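Aminoglycoside 6-adenylyltransferase (PDB 2PBE) adenylates streptomycin and streptidine on the O-6 position using ATP, also accepts GTP with streptomycin, and so mediates bacterial resistance to streptomycin. Local coordinates at residues Tyr144-Pro149 / Phe208-Asn213; Asp155-Glu160 / Leu193-Trp198; Leu127-Phe132 / Lys204-Ser209; Ile187-Leu192 / Glu227-Thr232. All coordinates share one frame; numbering follows the deposited sequence.

Contact 1 (Tyr144-Pro149 / Phe208-Asn213)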
loop_
_atom_site.group_PDB
_atom_site.type_symbol
_atom_site.label_atom_id
_atom_site.label_comp_id
_atom_site.label_asym_id
_atom_site.label_seq_id
_atom_site.Cartn_x
_atom_site.Cartn_y
_atom_site.Cartn_z
ATOM N N TYR A 144 1.270 0.779 -8.081
ATOM C CA TYR A 144 1.036 0.536 -6.670
ATOM C C TYR A 144 -0.120 1.327 -6.069
ATOM O O TYR A 144 -0.492 1.105 -4.917
ATOM C CB TYR A 144 2.302 0.840 -5.877
ATOM C CG TYR A 144 3.516 0.080 -6.336
ATOM C CD1 TYR A 144 3.607 -1.323 -6.155
ATOM C CD2 TYR A 144 4.603 0.755 -6.947
ATOM C CE1 TYR A 144 4.775 -2.055 -6.574
ATOM C CE2 TYR A 144 5.782 0.041 -7.366
ATOM C CZ TYR A 144 5.856 -1.363 -7.170
ATOM O OH TYR A 144 6.983 -2.061 -7.552
ATOM N N TRP A 145 -0.707 2.232 -6.841
ATOM C CA TRP A 145 -1.789 3.047 -6.311
ATOM C C TRP A 145 -3.093 2.286 -6.091
ATOM O O TRP A 145 -3.571 1.587 -6.981
ATOM C CB TRP A 145 -2.070 4.263 -7.203
ATOM C CG TRP A 145 -2.880 5.302 -6.484
ATOM C CD1 TRP A 145 -4.112 5.769 -6.844
ATOM C CD2 TRP A 145 -2.524 5.987 -5.275
ATOM N NE1 TRP A 145 -4.549 6.709 -5.937
ATOM C CE2 TRP A 145 -3.602 6.865 -4.962
ATOM C CE3 TRP A 145 -1.399 5.945 -4.420
ATOM C CZ2 TRP A 145 -3.598 7.707 -3.821
ATOM C CZ3 TRP A 145 -1.388 6.789 -3.273
ATOM C CH2 TRP A 145 -2.495 7.658 -2.995
ATOM N N ILE A 146 -3.662 2.444 -4.901
ATOM C CA ILE A 146 -4.914 1.789 -4.543
ATOM C C ILE A 146 -5.973 2.814 -4.140
ATOM O O ILE A 146 -5.682 3.745 -3.401
ATOM C CB ILE A 146 -4.682 0.769 -3.380
ATOM C CG1 ILE A 146 -3.935 -0.462 -3.907
ATOM C CG2 ILE A 146 -6.017 0.389 -2.700
ATOM C CD1 ILE A 146 -4.704 -1.273 -4.946
ATOM N N LYS A 147 -7.192 2.634 -4.641
ATOM C CA LYS A 147 -8.336 3.493 -4.338
ATOM C C LYS A 147 -9.568 2.733 -4.821
ATOM O O LYS A 147 -9.429 1.770 -5.568
ATOM C CB LYS A 147 -8.221 4.831 -5.059
ATOM C CG LYS A 147 -7.895 4.740 -6.528
ATOM C CD LYS A 147 -8.211 6.043 -7.248
ATOM C CE LYS A 147 -9.720 6.189 -7.459
ATOM N NZ LYS A 147 -10.271 5.059 -8.289
ATOM N N ARG A 148 -10.761 3.153 -4.390
ATOM C CA ARG A 148 -12.002 2.460 -4.770
ATOM C C ARG A 148 -12.032 2.171 -6.275
ATOM O O ARG A 148 -11.962 3.090 -7.105
ATOM C CB ARG A 148 -13.255 3.265 -4.365
ATOM C CG ARG A 148 -14.547 2.407 -4.285
ATOM C CD ARG A 148 -15.789 3.212 -4.672
ATOM N NE ARG A 148 -15.559 3.802 -5.989
ATOM C CZ ARG A 148 -16.491 4.099 -6.900
ATOM N NH1 ARG A 148 -17.774 3.871 -6.650
ATOM N NH2 ARG A 148 -16.133 4.593 -8.084
ATOM N N PRO A 149 -12.156 0.895 -6.646
ATOM C CA PRO A 149 -12.177 0.601 -8.074
ATOM C C PRO A 149 -13.483 0.981 -8.725
ATOM O O PRO A 149 -14.517 1.056 -8.053
ATOM C CB PRO A 149 -11.946 -0.905 -8.117
ATOM C CG PRO A 149 -12.645 -1.373 -6.886
ATOM C CD PRO A 149 -12.217 -0.346 -5.850
ATOM N N PHE A 208 -4.204 4.767 -1.023
ATOM C CA PHE A 208 -2.827 4.672 -0.573
ATOM C C PHE A 208 -1.956 3.903 -1.536
ATOM O O PHE A 208 -2.429 3.408 -2.554
ATOM C CB PHE A 208 -2.771 4.015 0.807
ATOM C CG PHE A 208 -3.427 2.666 0.855
ATOM C CD1 PHE A 208 -2.679 1.497 0.630
ATOM C CD2 PHE A 208 -4.800 2.546 1.130
ATOM C CE1 PHE A 208 -3.293 0.199 0.686
ATOM C CE2 PHE A 208 -5.444 1.263 1.190
ATOM C CZ PHE A 208 -4.682 0.081 0.969
ATOM N N SER A 209 -0.672 3.822 -1.219
ATOM C CA SER A 209 0.249 3.102 -2.059
ATOM C C SER A 209 0.667 1.816 -1.366
ATOM O O SER A 209 0.624 1.719 -0.141
ATOM C CB SER A 209 1.442 3.995 -2.370
ATOM O OG SER A 209 2.478 3.314 -3.061
HETATM N N MSE A 210 1.021 0.810 -2.158
HETATM C CA MSE A 210 1.443 -0.469 -1.605
HETATM C C MSE A 210 2.941 -0.391 -1.432
HETATM O O MSE A 210 3.544 -1.185 -0.711
HETATM C CB MSE A 210 1.048 -1.607 -2.541
HETATM C CG MSE A 210 -0.464 -1.760 -2.712
HETATM SE SE MSE A 210 -1.022 -3.147 -3.996
HETATM C CE MSE A 210 -1.032 -4.659 -2.844
ATOM N N GLY A 211 3.526 0.616 -2.074
ATOM C CA GLY A 211 4.955 0.830 -1.993
ATOM C C GLY A 211 5.742 -0.023 -2.962
ATOM O O GLY A 211 5.227 -1.027 -3.464
ATOM N N LYS A 212 6.984 0.382 -3.232
ATOM C CA LYS A 212 7.864 -0.354 -4.131
ATOM C C LYS A 212 7.877 -1.817 -3.662
ATOM O O LYS A 212 8.303 -2.127 -2.548
ATOM C CB LYS A 212 9.284 0.229 -4.079
ATOM C CG LYS A 212 10.173 -0.208 -5.240
ATOM C CD LYS A 212 9.658 0.361 -6.556
ATOM C CE LYS A 212 10.194 -0.413 -7.759
ATOM N NZ LYS A 212 9.477 0.004 -9.013
ATOM N N ASN A 213 7.368 -2.698 -4.517
ATOM C CA ASN A 213 7.272 -4.134 -4.223
ATOM C C ASN A 213 6.354 -4.467 -3.055
ATOM O O ASN A 213 6.665 -5.338 -2.228
ATOM C CB ASN A 213 8.652 -4.763 -3.986
ATOM C CG ASN A 213 9.365 -5.077 -5.286
ATOM O OD1 ASN A 213 10.020 -4.213 -5.875
ATOM N ND2 ASN A 213 9.223 -6.316 -5.759
#

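Contact 2 (Asp155-Glu160 / Leu193-Trp198)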
loop_
_atom_site.group_PDB
_atom_site.type_symbol
_atom_site.label_atom_id
_atom_site.label_comp_id
_atom_site.label_asym_id
_atom_site.label_seq_id
_atom_site.Cartn_x
_atom_site.Cartn_y
_atom_site.Cartn_z
ATOM N N ASP A 155 -13.296 -5.235 -12.961
ATOM C CA ASP A 155 -13.324 -6.279 -13.962
ATOM C C ASP A 155 -11.919 -6.515 -14.514
ATOM O O ASP A 155 -11.523 -7.652 -14.751
ATOM C CB ASP A 155 -14.276 -5.885 -15.082
ATOM C CG ASP A 155 -14.384 -6.951 -16.132
ATOM O OD1 ASP A 155 -13.503 -6.995 -17.031
ATOM O OD2 ASP A 155 -15.333 -7.758 -16.046
ATOM N N ASP A 156 -11.152 -5.446 -14.690
ATOM C CA ASP A 156 -9.801 -5.604 -15.190
ATOM C C ASP A 156 -8.940 -6.463 -14.251
ATOM O O ASP A 156 -8.255 -7.376 -14.696
ATOM C CB ASP A 156 -9.127 -4.253 -15.393
ATOM C CG ASP A 156 -9.714 -3.458 -16.549
ATOM O OD1 ASP A 156 -10.309 -4.056 -17.468
ATOM O OD2 ASP A 156 -9.555 -2.224 -16.539
ATOM N N CYS A 157 -8.987 -6.190 -12.955
ATOM C CA CYS A 157 -8.187 -6.975 -12.020
ATOM C C CYS A 157 -8.527 -8.456 -12.073
ATOM O O CYS A 157 -7.639 -9.302 -11.968
ATOM C CB CYS A 157 -8.365 -6.477 -10.592
ATOM S SG CYS A 157 -7.227 -7.267 -9.425
ATOM N N CYS A 158 -9.807 -8.772 -12.247
ATOM C CA CYS A 158 -10.230 -10.163 -12.308
ATOM C C CYS A 158 -9.797 -10.777 -13.638
ATOM O O CYS A 158 -9.362 -11.930 -13.692
ATOM C CB CYS A 158 -11.737 -10.275 -12.153
ATOM S SG CYS A 158 -12.348 -9.738 -10.548
ATOM N N ASN A 159 -9.901 -9.998 -14.709
ATOM C CA ASN A 159 -9.532 -10.466 -16.031
ATOM C C ASN A 159 -8.065 -10.870 -16.032
ATOM O O ASN A 159 -7.725 -11.994 -16.378
ATOM C CB ASN A 159 -9.791 -9.359 -17.051
ATOM C CG ASN A 159 -9.772 -9.861 -18.480
ATOM O OD1 ASN A 159 -10.819 -10.062 -19.105
ATOM N ND2 ASN A 159 -8.579 -10.070 -19.003
ATOM N N GLU A 160 -7.207 -9.961 -15.595
ATOM C CA GLU A 160 -5.772 -10.208 -15.543
ATOM C C GLU A 160 -5.429 -11.374 -14.633
ATOM O O GLU A 160 -4.629 -12.246 -14.985
ATOM C CB GLU A 160 -5.041 -8.954 -15.050
ATOM C CG GLU A 160 -3.517 -9.065 -15.006
ATOM C CD GLU A 160 -2.865 -9.132 -16.387
ATOM O OE1 GLU A 160 -1.616 -9.090 -16.453
ATOM O OE2 GLU A 160 -3.593 -9.234 -17.403
ATOM N N LEU A 193 -3.349 -9.289 -4.197
ATOM C CA LEU A 193 -3.030 -8.228 -3.257
ATOM C C LEU A 193 -3.802 -6.946 -3.525
ATOM O O LEU A 193 -4.245 -6.277 -2.591
ATOM C CB LEU A 193 -1.544 -7.925 -3.306
ATOM C CG LEU A 193 -0.575 -8.701 -2.433
ATOM C CD1 LEU A 193 0.788 -8.074 -2.598
ATOM C CD2 LEU A 193 -1.001 -8.634 -0.974
ATOM N N ARG A 194 -3.939 -6.588 -4.801
ATOM C CA ARG A 194 -4.677 -5.386 -5.179
ATOM C C ARG A 194 -6.109 -5.584 -4.763
ATOM O O ARG A 194 -6.726 -4.681 -4.218
ATOM C CB ARG A 194 -4.635 -5.164 -6.692
ATOM C CG ARG A 194 -5.341 -3.901 -7.151
ATOM C CD ARG A 194 -5.236 -3.743 -8.648
ATOM N NE ARG A 194 -3.848 -3.739 -9.116
ATOM C CZ ARG A 194 -3.068 -2.663 -9.097
ATOM N NH1 ARG A 194 -3.532 -1.490 -8.639
ATOM N NH2 ARG A 194 -1.820 -2.772 -9.531
HETATM N N MSE A 195 -6.632 -6.774 -5.037
HETATM C CA MSE A 195 -8.008 -7.113 -4.677
HETATM C C MSE A 195 -8.195 -6.984 -3.166
HETATM O O MSE A 195 -9.226 -6.490 -2.694
HETATM C CB MSE A 195 -8.334 -8.550 -5.120
HETATM C CG MSE A 195 -9.815 -8.901 -5.038
HETATM SE SE MSE A 195 -10.979 -7.585 -5.914
HETATM C CE MSE A 195 -10.685 -8.069 -7.801
HETATM N N MSE A 196 -7.197 -7.434 -2.411
HETATM C CA MSE A 196 -7.272 -7.355 -0.967
HETATM C C MSE A 196 -7.155 -5.899 -0.521
HETATM O O MSE A 196 -7.821 -5.473 0.424
HETATM C CB MSE A 196 -6.160 -8.198 -0.347
HETATM C CG MSE A 196 -6.349 -9.687 -0.575
HETATM SE SE MSE A 196 -4.890 -10.842 0.041
HETATM C CE MSE A 196 -5.393 -11.171 1.884
ATOM N N ALA A 197 -6.321 -5.135 -1.214
ATOM C CA ALA A 197 -6.144 -3.731 -0.881
ATOM C C ALA A 197 -7.439 -2.978 -1.154
ATOM O O ALA A 197 -7.836 -2.114 -0.365
ATOM C CB ALA A 197 -5.002 -3.135 -1.685
ATOM N N TRP A 198 -8.100 -3.322 -2.260
ATOM C CA TRP A 198 -9.360 -2.666 -2.620
ATOM C C TRP A 198 -10.418 -2.966 -1.562
ATOM O O TRP A 198 -11.323 -2.162 -1.310
ATOM C CB TRP A 198 -9.862 -3.145 -3.982
ATOM C CG TRP A 198 -9.182 -2.518 -5.202
ATOM C CD1 TRP A 198 -8.413 -1.385 -5.220
ATOM C CD2 TRP A 198 -9.308 -2.935 -6.569
ATOM N NE1 TRP A 198 -8.056 -1.063 -6.507
ATOM C CE2 TRP A 198 -8.588 -1.989 -7.362
ATOM C CE3 TRP A 198 -9.964 -4.013 -7.215
ATOM C CZ2 TRP A 198 -8.499 -2.082 -8.781
ATOM C CZ3 TRP A 198 -9.886 -4.113 -8.634
ATOM C CH2 TRP A 198 -9.150 -3.141 -9.397
#

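Contact 3 (Leu127-Phe132 / Lys204-Ser209)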
loop_
_atom_site.group_PDB
_atom_site.type_symbol
_atom_site.label_atom_id
_atom_site.label_comp_id
_atom_site.label_asym_id
_atom_site.label_seq_id
_atom_site.Cartn_x
_atom_site.Cartn_y
_atom_site.Cartn_z
ATOM N N LEU A 127 -0.616 8.228 1.437
ATOM C CA LEU A 127 -1.918 7.997 2.051
ATOM C C LEU A 127 -2.825 9.201 1.940
ATOM O O LEU A 127 -2.403 10.342 2.143
ATOM C CB LEU A 127 -1.760 7.622 3.532
ATOM C CG LEU A 127 -3.012 7.345 4.375
ATOM C CD1 LEU A 127 -3.875 6.220 3.771
ATOM C CD2 LEU A 127 -2.552 6.970 5.774
ATOM N N ASP A 128 -4.081 8.923 1.613
ATOM C CA ASP A 128 -5.120 9.937 1.498
ATOM C C ASP A 128 -6.315 9.337 2.226
ATOM O O ASP A 128 -6.817 8.292 1.843
ATOM C CB ASP A 128 -5.476 10.189 0.032
ATOM C CG ASP A 128 -6.377 11.386 -0.140
ATOM O OD1 ASP A 128 -6.735 12.017 0.882
ATOM O OD2 ASP A 128 -6.731 11.715 -1.287
ATOM N N LYS A 129 -6.764 10.000 3.278
ATOM C CA LYS A 129 -7.873 9.473 4.053
ATOM C C LYS A 129 -9.226 9.962 3.604
ATOM O O LYS A 129 -10.243 9.337 3.903
ATOM C CB LYS A 129 -7.681 9.787 5.533
ATOM C CG LYS A 129 -6.464 9.099 6.168
ATOM C CD LYS A 129 -6.458 9.335 7.676
ATOM C CE LYS A 129 -5.264 8.701 8.356
ATOM N NZ LYS A 129 -5.271 8.986 9.809
ATOM N N ASP A 130 -9.234 11.058 2.855
ATOM C CA ASP A 130 -10.480 11.632 2.376
ATOM C C ASP A 130 -10.721 11.504 0.887
ATOM O O ASP A 130 -11.873 11.393 0.460
ATOM C CB ASP A 130 -10.541 13.093 2.788
ATOM C CG ASP A 130 -10.210 13.282 4.260
ATOM O OD1 ASP A 130 -10.790 12.537 5.082
ATOM O OD2 ASP A 130 -9.374 14.151 4.585
ATOM N N SER A 131 -9.646 11.538 0.102
ATOM C CA SER A 131 -9.745 11.400 -1.346
ATOM C C SER A 131 -10.615 12.515 -1.954
ATOM O O SER A 131 -11.368 12.273 -2.893
ATOM C CB SER A 131 -10.342 10.026 -1.701
ATOM O OG SER A 131 -9.961 9.018 -0.774
ATOM N N PHE A 132 -10.527 13.725 -1.410
ATOM C CA PHE A 132 -11.323 14.834 -1.940
ATOM C C PHE A 132 -10.769 15.259 -3.295
ATOM O O PHE A 132 -11.523 15.523 -4.243
ATOM C CB PHE A 132 -11.292 16.023 -0.980
ATOM N N LYS A 204 -12.326 1.494 5.144
ATOM C CA LYS A 204 -11.967 2.857 5.495
ATOM C C LYS A 204 -12.344 3.954 4.519
ATOM O O LYS A 204 -12.763 5.035 4.928
ATOM C CB LYS A 204 -10.450 2.913 5.749
ATOM C CG LYS A 204 -9.801 1.652 6.348
ATOM C CD LYS A 204 -10.379 1.250 7.721
ATOM C CE LYS A 204 -10.147 2.307 8.829
ATOM N NZ LYS A 204 -11.001 3.530 8.695
ATOM N N GLY A 205 -12.139 3.711 3.232
ATOM C CA GLY A 205 -12.451 4.727 2.238
ATOM C C GLY A 205 -11.205 5.547 1.944
ATOM O O GLY A 205 -11.308 6.659 1.428
ATOM N N TYR A 206 -10.028 5.009 2.269
ATOM C CA TYR A 206 -8.779 5.719 2.026
ATOM C C TYR A 206 -8.170 5.291 0.699
ATOM O O TYR A 206 -8.609 4.308 0.087
ATOM C CB TYR A 206 -7.741 5.445 3.129
ATOM C CG TYR A 206 -8.165 5.635 4.583
ATOM C CD1 TYR A 206 -9.223 6.520 4.962
ATOM C CD2 TYR A 206 -7.430 5.007 5.617
ATOM C CE1 TYR A 206 -9.525 6.775 6.333
ATOM C CE2 TYR A 206 -7.721 5.252 6.980
ATOM C CZ TYR A 206 -8.759 6.136 7.337
ATOM O OH TYR A 206 -8.994 6.389 8.681
ATOM N N SER A 207 -7.175 6.051 0.250
ATOM C CA SER A 207 -6.439 5.749 -0.971
ATOM C C SER A 207 -5.000 5.680 -0.489
ATOM O O SER A 207 -4.615 6.464 0.371
ATOM C CB SER A 207 -6.577 6.889 -1.994
ATOM O OG SER A 207 -7.921 7.102 -2.386
ATOM N N PHE A 208 -4.204 4.767 -1.023
ATOM C CA PHE A 208 -2.827 4.672 -0.573
ATOM C C PHE A 208 -1.956 3.903 -1.536
ATOM O O PHE A 208 -2.429 3.408 -2.554
ATOM C CB PHE A 208 -2.771 4.015 0.807
ATOM C CG PHE A 208 -3.427 2.666 0.855
ATOM C CD1 PHE A 208 -2.679 1.497 0.630
ATOM C CD2 PHE A 208 -4.800 2.546 1.130
ATOM C CE1 PHE A 208 -3.293 0.199 0.686
ATOM C CE2 PHE A 208 -5.444 1.263 1.190
ATOM C CZ PHE A 208 -4.682 0.081 0.969
ATOM N N SER A 209 -0.672 3.822 -1.219
ATOM C CA SER A 209 0.249 3.102 -2.059
ATOM C C SER A 209 0.667 1.816 -1.366
ATOM O O SER A 209 0.624 1.719 -0.141
ATOM C CB SER A 209 1.442 3.995 -2.370
ATOM O OG SER A 209 2.478 3.314 -3.061
#

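Contact 4 (Ile187-Leu192 / Glu227-Thr232)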
loop_
_atom_site.group_PDB
_atom_site.type_symbol
_atom_site.label_atom_id
_atom_site.label_comp_id
_atom_site.label_asym_id
_atom_site.label_seq_id
_atom_site.Cartn_x
_atom_site.Cartn_y
_atom_site.Cartn_z
ATOM N N ILE A 187 2.570 -11.612 -11.335
ATOM C CA ILE A 187 1.267 -11.120 -11.759
ATOM C C ILE A 187 0.069 -11.622 -10.963
ATOM O O ILE A 187 -0.727 -10.832 -10.465
ATOM C CB ILE A 187 1.061 -11.424 -13.261
ATOM C CG1 ILE A 187 2.167 -10.729 -14.071
ATOM C CG2 ILE A 187 -0.315 -10.946 -13.730
ATOM C CD1 ILE A 187 2.358 -11.277 -15.477
ATOM N N VAL A 188 -0.053 -12.937 -10.855
ATOM C CA VAL A 188 -1.181 -13.520 -10.150
ATOM C C VAL A 188 -1.308 -13.047 -8.715
ATOM O O VAL A 188 -2.304 -12.414 -8.381
ATOM C CB VAL A 188 -1.103 -15.041 -10.209
ATOM C CG1 VAL A 188 -2.221 -15.668 -9.399
ATOM C CG2 VAL A 188 -1.187 -15.471 -11.672
ATOM N N ARG A 189 -0.318 -13.351 -7.868
ATOM C CA ARG A 189 -0.355 -12.925 -6.471
ATOM C C ARG A 189 -0.446 -11.403 -6.340
ATOM O O ARG A 189 -1.167 -10.903 -5.476
ATOM C CB ARG A 189 0.864 -13.435 -5.698
ATOM C CG ARG A 189 0.741 -13.209 -4.202
ATOM C CD ARG A 189 1.981 -13.648 -3.429
ATOM N NE ARG A 189 2.200 -15.092 -3.446
ATOM C CZ ARG A 189 3.196 -15.690 -4.095
ATOM N NH1 ARG A 189 4.073 -14.965 -4.790
ATOM N NH2 ARG A 189 3.322 -17.008 -4.038
ATOM N N PRO A 190 0.286 -10.644 -7.177
ATOM C CA PRO A 190 0.161 -9.190 -7.027
ATOM C C PRO A 190 -1.260 -8.672 -7.266
ATOM O O PRO A 190 -1.652 -7.643 -6.704
ATOM C CB PRO A 190 1.180 -8.648 -8.033
ATOM C CG PRO A 190 2.270 -9.679 -7.960
ATOM C CD PRO A 190 1.487 -10.977 -7.976
ATOM N N ASN A 191 -2.038 -9.372 -8.083
ATOM C CA ASN A 191 -3.411 -8.916 -8.318
ATOM C C ASN A 191 -4.306 -9.333 -7.149
ATOM O O ASN A 191 -5.246 -8.637 -6.807
ATOM C CB ASN A 191 -3.959 -9.431 -9.651
ATOM C CG ASN A 191 -3.584 -8.520 -10.817
ATOM O OD1 ASN A 191 -2.570 -8.716 -11.483
ATOM N ND2 ASN A 191 -4.396 -7.501 -11.050
ATOM N N LEU A 192 -3.994 -10.459 -6.522
ATOM C CA LEU A 192 -4.746 -10.902 -5.360
ATOM C C LEU A 192 -4.575 -9.800 -4.301
ATOM O O LEU A 192 -5.531 -9.408 -3.625
ATOM C CB LEU A 192 -4.179 -12.225 -4.841
ATOM C CG LEU A 192 -4.521 -12.603 -3.397
ATOM C CD1 LEU A 192 -6.047 -12.705 -3.216
ATOM C CD2 LEU A 192 -3.852 -13.935 -3.051
ATOM N N GLU A 227 -1.549 -13.819 7.149
ATOM C CA GLU A 227 -1.303 -15.241 7.223
ATOM C C GLU A 227 -1.861 -15.899 5.970
ATOM O O GLU A 227 -1.291 -16.863 5.463
ATOM C CB GLU A 227 -1.956 -15.839 8.466
ATOM C CG GLU A 227 -1.106 -15.677 9.714
ATOM C CD GLU A 227 -1.672 -16.427 10.892
ATOM O OE1 GLU A 227 -2.404 -17.422 10.668
ATOM O OE2 GLU A 227 -1.373 -16.025 12.039
ATOM N N GLU A 228 -2.990 -15.384 5.478
ATOM C CA GLU A 228 -3.601 -15.934 4.280
ATOM C C GLU A 228 -2.675 -15.669 3.111
ATOM O O GLU A 228 -2.452 -16.534 2.268
ATOM C CB GLU A 228 -4.956 -15.285 3.993
ATOM C CG GLU A 228 -5.985 -15.434 5.077
ATOM C CD GLU A 228 -7.248 -14.647 4.766
ATOM O OE1 GLU A 228 -7.116 -13.528 4.220
ATOM O OE2 GLU A 228 -8.366 -15.136 5.078
ATOM N N LEU A 229 -2.122 -14.464 3.060
ATOM C CA LEU A 229 -1.225 -14.128 1.974
ATOM C C LEU A 229 0.033 -14.961 2.122
ATOM O O LEU A 229 0.592 -15.425 1.136
ATOM C CB LEU A 229 -0.875 -12.648 1.997
ATOM C CG LEU A 229 0.094 -12.277 0.882
ATOM C CD1 LEU A 229 -0.544 -12.458 -0.506
ATOM C CD2 LEU A 229 0.524 -10.853 1.086
HETATM N N MSE A 230 0.465 -15.154 3.362
HETATM C CA MSE A 230 1.652 -15.956 3.607
HETATM C C MSE A 230 1.412 -17.374 3.113
HETATM O O MSE A 230 2.310 -18.011 2.566
HETATM C CB MSE A 230 2.024 -15.997 5.101
HETATM C CG MSE A 230 2.814 -14.780 5.597
HETATM SE SE MSE A 230 4.285 -14.210 4.412
HETATM C CE MSE A 230 3.423 -12.731 3.483
ATOM N N SER A 231 0.190 -17.871 3.282
ATOM C CA SER A 231 -0.119 -19.230 2.866
ATOM C C SER A 231 -0.082 -19.417 1.364
ATOM O O SER A 231 -0.184 -20.546 0.890
ATOM C CB SER A 231 -1.475 -19.684 3.420
ATOM O OG SER A 231 -2.538 -18.967 2.842
ATOM N N THR A 232 0.067 -18.327 0.613
ATOM C CA THR A 232 0.139 -18.457 -0.842
ATOM C C THR A 232 1.569 -18.748 -1.241
ATOM O O THR A 232 1.878 -18.882 -2.419
ATOM C CB THR A 232 -0.279 -17.192 -1.564
ATOM O OG1 THR A 232 0.730 -16.193 -1.382
ATOM C CG2 THR A 232 -1.609 -16.707 -1.032
#

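Contact 1 (Tyr144-Pro149 / Phe208-Asn213)
Trp-145 and Ser-209 form an antiparallel non-hydrogen-bonded pair, and Ile-146 and Phe-208 the hydrogen-bonded pair beside it, so that strand 145-146 becomes an outermost strand of the mixed beta-sheet. Ile-146 N donates to Phe-208 O over 2.8 Å, and Phe-208 N returns a bond to Ile-146 O at 3.0 Å. Beyond the paired residues, the backbone N of selenomethionine Met-210 donates to Tyr-144 O. On one side of the sheet, with Phe-208 CG set between its backbone N and carbonyl carbon (chi1 56°), the phenyl ring lies alongside Ile-146, whose CG2 stands over the ring face, 4.2 Å from the centroid in a CH-pi contact. The Phe-208 ring also stacks with Tyr-220. On the other side of the sheet, Phe-208 O lies over one face of the Trp-145 indole, toward its rim, and Ser-209 CB touches Trp-145 CE3. Ser-209 OG accepts from Gly-211 N, an ST turn that leads the chain past Tyr-144. Over one face of that phenol ring lie Gly-211 O and Lys-212 CA, and the hydroxyl Tyr-144 OH accepts a bond from Asn-213 N at 3.1 Å (158° at the hydrogen).

Contact 2 (Asp155-Glu160 / Leu193-Trp198)
Cys-157 SG is placed opposite its backbone N (chi1 -172°), which brings the sulfur against Met-195 and Arg-194, while Trp-198 CG stands opposite its carbonyl carbon (chi1 -79°) and sets the indole against Cys-157 CB. The two helical segments, 155-160 and 193-198, run nearly antiparallel at 153°, with axes 10.6 Å apart, as neighbouring members of the helical bundle. Cys-157 CB meets the six-membered ring of Trp-198 obliquely, 3.4 Å from CZ3. Its SG lies 4.9 Å from the centroid of that ring, also obliquely, a sulfur-aromatic contact. The selenomethionine Met-195 is bent about its CB-CG and CG-SE bonds, and its terminal methyl CE reaches both cysteines, 3.6 Å from Cys-158 SG and 3.9 Å from Cys-157 SG. Arg-194 joins through its aliphatic part alone: CD touches Cys-157 SG and CG lies over a face of the Trp-198 ring, whereas NH2 bonds to Gln-143 O. Phe-252 of helix 238-263 touches Cys-158 and Met-195. With no hydrogen bond crossing between the segments, buried sulfur, methyl and aromatic surfaces hold the helices together here by dispersion rather than by directional polar bonds.

Contact 3 (Leu127-Phe132 / Lys204-Ser209)
Asp-128 and Ser-207 exchange two backbone hydrogen bonds, Asp-128 N to Ser-207 O and Ser-207 N to Asp-128 O, each 2.8 Å, the second the straighter at 168°. They make this antiparallel hydrogen-bonded pair, next to the non-hydrogen-bonded pair of Leu-127 and Phe-208. A further hydrogen bond joins the hydroxyls Ser-131 OG and Ser-207 OG at 3.2 Å. Ser-131 is brought round by an Asx motif: Asp-128 OD1 accepts from Ser-131 N at 3.1 Å, met from above the carboxylate plane, while OD2 bonds to Tyr-135. Outward from these bonds, Lys-129 lies alongside Tyr-206, with CG centred over one ring face 3.8 Å from the centroid, and the aliphatic CB of Lys-204 covers the opposite face. Extended beyond CG, the Lys-129 chain runs past the ring, and its NZ hydrogen-bonds to the backbone oxygens Ala-17 O and Asp-20 O. Leu-127 CD1 touches Tyr-206 CB at 4.0 Å and Phe-208 CB at 3.9 Å. Gly-205, with positive phi, ends helix 177-204 and turns the chain into strand 207-209, which lies in the sheet between strands 125-128 and 145-146.

Contact 4 (Ile187-Leu192 / Glu227-Thr232)
The guanidinium group of Arg-189 presents its edge to Thr-232 and grips it side-on with two nitrogens, while Tyr-233 makes a cation-pi contact with the same group. NH2 donates to Thr-232 O at 2.9 Å; this oxygen lies in the guanidinium plane, although the donor stands above the plane of the carbonyl. NE donates to Thr-232 OG1 at 2.8 Å, with the oxygen tilted 15° from the guanidinium plane. Thr-232 OG1 in turn donates to Leu-229 O at 2.6 Å, a carbonyl that also accepts from Thr-232 N. The buried hydroxyl is thus fixed as acceptor from the arginine and donor to the preceding turn. With OG1 between the backbone N and carbonyl carbon of Thr-232 (chi1 71°), CG2 is left to meet Leu-192 CD2, tip to tip at 4.1 Å. Leu-229 CD1 packs across the aliphatic part of Arg-189, 4.0 Å from CG. Leu-251 of helix 238-263 touches both Leu-192 and Thr-232. An arginine from mid-helix thus holds the chain at the C-terminal side of helix 223-230, within the helical bundle that forms the C-terminal half of this streptomycin adenylyltransferase.

In the fold
After helix 6-19 and the strands up to 101-108, with short helices along the way, the chain reaches strand 125-128, where contact 3 closes the longest loop by pairing it with strand 207-209. Contact 1 begins next, at strand 145-146, and ends on the same strand 207-209, so the two make consecutive pairings in one sheet. Contact 2 falls within both loops: it joins helices 151-173 and 177-204, and touches contact 1 where Ile-146 meets Arg-194. Contact 4 starts on helix 177-204 and runs on to residues 227-232, crossing the other three. Contacts 1 and 3 thus pair strands and contacts 2 and 4 join helices, with helix 177-204, which leads into strand 207-209, connecting the two sets.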